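Local atomic coordinates of amino acid ABC transporter, periplasmic amino acid-binding protein, putative (Streptococcus pneumoniae, PDB entry 4I62), a protein that binds L-arginine and probably delivers it to an ABC transporter for amino acid uptake. Residues 243-246 with 247-251. Numbering follows the deposited sequence. Where two conformers were deposited one is given.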
ATOM      1  N   ASP A 243     -16.960   2.725  -7.098  1.00  8.55           N
ATOM      2  CA  ASP A 243     -16.525   2.964  -8.486  1.00  9.06           C
ATOM      3  C   ASP A 243     -16.991   4.314  -9.026  1.00  8.97           C
ATOM      4  O   ASP A 243     -16.262   4.932  -9.794  1.00  9.58           O
ATOM      5  CB  ASP A 243     -16.985   1.811  -9.382  1.00  9.42           C
ATOM      6  CG  ASP A 243     -16.121   0.570  -9.190  1.00  9.83           C
ATOM      7  OD1 ASP A 243     -15.123   0.634  -8.426  1.00 11.98           O
ATOM      8  OD2 ASP A 243     -16.383  -0.459  -9.798  1.00 12.15           O
ATOM      9  N   LYS A 244     -18.189   4.769  -8.643  1.00  9.34           N
ATOM     10  CA  LYS A 244     -18.628   6.110  -9.016  0.56 10.61           C
ATOM     11  C   LYS A 244     -17.635   7.149  -8.491  1.00  9.49           C
ATOM     12  O   LYS A 244     -17.315   8.118  -9.167  1.00 10.38           O
ATOM     13  CB  LYS A 244     -20.025   6.373  -8.439  0.56 12.69           C
ATOM     14  CG  LYS A 244     -20.527   7.788  -8.634  0.56 17.45           C
ATOM     15  CD  LYS A 244     -21.861   7.976  -7.924  0.56 23.06           C
ATOM     16  CE  LYS A 244     -22.521   9.298  -8.278  0.56 25.32           C
ATOM     17  NZ  LYS A 244     -21.614  10.458  -8.099  0.56 29.39           N
ATOM     18  N   THR A 245     -17.178   6.943  -7.258  1.00 10.20           N
ATOM     19  CA  THR A 245     -16.243   7.867  -6.623  1.00  9.81           C
ATOM     20  C   THR A 245     -14.873   7.854  -7.302  1.00  9.73           C
ATOM     21  O   THR A 245     -14.314   8.914  -7.603  1.00 10.46           O
ATOM     22  CB  THR A 245     -16.124   7.565  -5.108  1.00 10.94           C
ATOM     23  OG1 THR A 245     -17.408   7.577  -4.508  1.00 13.19           O
ATOM     24  CG2 THR A 245     -15.237   8.576  -4.406  1.00 12.95           C
ATOM     25  N   ILE A 246     -14.348   6.648  -7.560  1.00  9.71           N
ATOM     26  CA  ILE A 246     -13.082   6.544  -8.259  1.00  9.44           C
ATOM     27  C   ILE A 246     -13.177   7.181  -9.642  1.00  9.50           C
ATOM     28  O   ILE A 246     -12.289   7.935 -10.036  1.00 10.76           O
ATOM     29  CB  ILE A 246     -12.600   5.080  -8.334  1.00  9.73           C
ATOM     30  CG1 ILE A 246     -12.230   4.586  -6.923  1.00  9.85           C
ATOM     31  CG2 ILE A 246     -11.408   4.962  -9.262  1.00 10.76           C
ATOM     32  CD1 ILE A 246     -12.070   3.054  -6.847  1.00 10.54           C
ATOM     33  N   GLN A 247     -14.239   6.885 -10.383  1.00 10.12           N
ATOM     34  CA  GLN A 247     -14.441   7.452 -11.721  0.63 11.84           C
ATOM     35  C   GLN A 247     -14.393   8.994 -11.696  1.00 11.84           C
ATOM     36  O   GLN A 247     -13.736   9.631 -12.500  1.00 13.22           O
ATOM     37  CB  GLN A 247     -15.778   6.942 -12.271  0.63 11.72           C
ATOM     38  CG  GLN A 247     -16.205   7.510 -13.659  0.63 13.68           C
ATOM     39  CD  GLN A 247     -17.524   6.925 -14.177  0.63 14.55           C
ATOM     40  OE1 GLN A 247     -18.587   7.565 -14.100  0.63 21.92           O
ATOM     41  NE2 GLN A 247     -17.457   5.735 -14.758  0.63 15.29           N
ATOM     42  N   LYS A 248     -15.093   9.571 -10.731  1.00 11.63           N
ATOM     43  CA  LYS A 248     -15.134  11.018 -10.610  1.00 13.76           C
ATOM     44  C   LYS A 248     -13.746  11.597 -10.319  1.00 13.86           C
ATOM     45  O   LYS A 248     -13.331  12.595 -10.928  1.00 14.87           O
ATOM     46  CB  LYS A 248     -16.116  11.376  -9.485  1.00 16.05           C
ATOM     47  CG  LYS A 248     -16.228  12.853  -9.197  1.00 21.77           C
ATOM     48  CD  LYS A 248     -17.122  13.137  -7.991  1.00 28.91           C
ATOM     49  CE  LYS A 248     -18.536  12.634  -8.210  1.00 33.73           C
ATOM     50  NZ  LYS A 248     -19.519  13.290  -7.288  1.00 38.59           N
ATOM     51  N   LEU A 249     -13.039  10.976  -9.380  1.00 11.09           N
ATOM     52  CA  LEU A 249     -11.719  11.475  -8.999  1.00 11.48           C
ATOM     53  C   LEU A 249     -10.686  11.295 -10.107  1.00 11.77           C
ATOM     54  O   LEU A 249      -9.789  12.128 -10.251  1.00 14.35           O
ATOM     55  CB  LEU A 249     -11.226  10.805  -7.707  1.00 11.57           C
ATOM     56  CG  LEU A 249     -11.995  11.147  -6.435  1.00 13.84           C
ATOM     57  CD1 LEU A 249     -11.581  10.229  -5.302  1.00 15.80           C
ATOM     58  CD2 LEU A 249     -11.750  12.563  -6.007  1.00 18.35           C
ATOM     59  N   LYS A 250     -10.817  10.232 -10.905  1.00 11.82           N
ATOM     60  CA  LYS A 250      -9.927  10.014 -12.027  1.00 14.87           C
ATOM     61  C   LYS A 250     -10.178  11.049 -13.118  1.00 14.30           C
ATOM     62  O   LYS A 250      -9.243  11.699 -13.596  1.00 16.49           O
ATOM     63  CB  LYS A 250     -10.110   8.600 -12.605  1.00 15.98           C
ATOM     64  CG  LYS A 250      -9.438   7.530 -11.789  1.00 20.04           C
ATOM     65  CD  LYS A 250      -9.497   6.212 -12.517  1.00 27.61           C
ATOM     66  CE  LYS A 250      -8.401   5.288 -12.029  1.00 30.45           C
ATOM     67  NZ  LYS A 250      -8.241   4.089 -12.907  1.00 33.79           N
ATOM     68  N   GLU A 251     -11.432  11.212 -13.524  1.00 14.70           N
ATOM     69  CA  GLU A 251     -11.714  12.025 -14.695  1.00 16.91           C
ATOM     70  C   GLU A 251     -11.372  13.498 -14.464  1.00 17.93           C
ATOM     71  O   GLU A 251     -11.088  14.225 -15.427  1.00 19.97           O
ATOM     72  CB  GLU A 251     -13.178  11.880 -15.099  1.00 19.08           C
ATOM     73  CG  GLU A 251     -14.099  12.718 -14.217  1.00 24.69           C
ATOM     74  CD  GLU A 251     -15.544  12.628 -14.635  1.00 30.35           C
ATOM     75  OE1 GLU A 251     -15.803  12.259 -15.805  1.00 33.88           O
ATOM     76  OE2 GLU A 251     -16.408  12.922 -13.777  1.00 37.48           O
TER
HETATM   77  O   HOH W   1     -19.114   9.131 -11.129  0.51 16.41           O
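Ile-246 and Lys-250 run side by side, one helical turn apart. CG2 of Ile-246 meets the aliphatic chain of Lys-250, 4.0 Å from its CD. The extended chain of Lys-250 carries CG, CD and CE past that methyl. Thr-245 and Leu-249 pair in the same way, with CG2 of Thr-245 4.1 Å from CD1 of Leu-249. OG1 lies beside the backbone N of Thr-245 (chi1 -55°) and CG2 lies anti to that N; OG1 bonds back to Ala-241 O. In one of its two conformers Lys-244 brings NZ to 3.6 Å from Lys-248 NZ, so this meeting of like charges is doubtful.

These pairs lie on the amphipathic helix 236-251 of a type II periplasmic binding protein fold. Four i to i+4 backbone bonds join the turns, including Gln-247 N to Asp-243 O at 2.9 Å. The carbonyl O of Lys-244 takes two donors, Lys-248 N and a water at 2.8 Å. In one conformer of Gln-247 that water also makes a weak, doubtful bond to OE1.

Thr-245 and Leu-249 pack on helix 67-79, and Leu-249 also meets helix 254-265. Asp-243, salt-bridged to Lys-239, accepts from Thr-123 N, while Lys-250 NZ bonds to Pro-124 O.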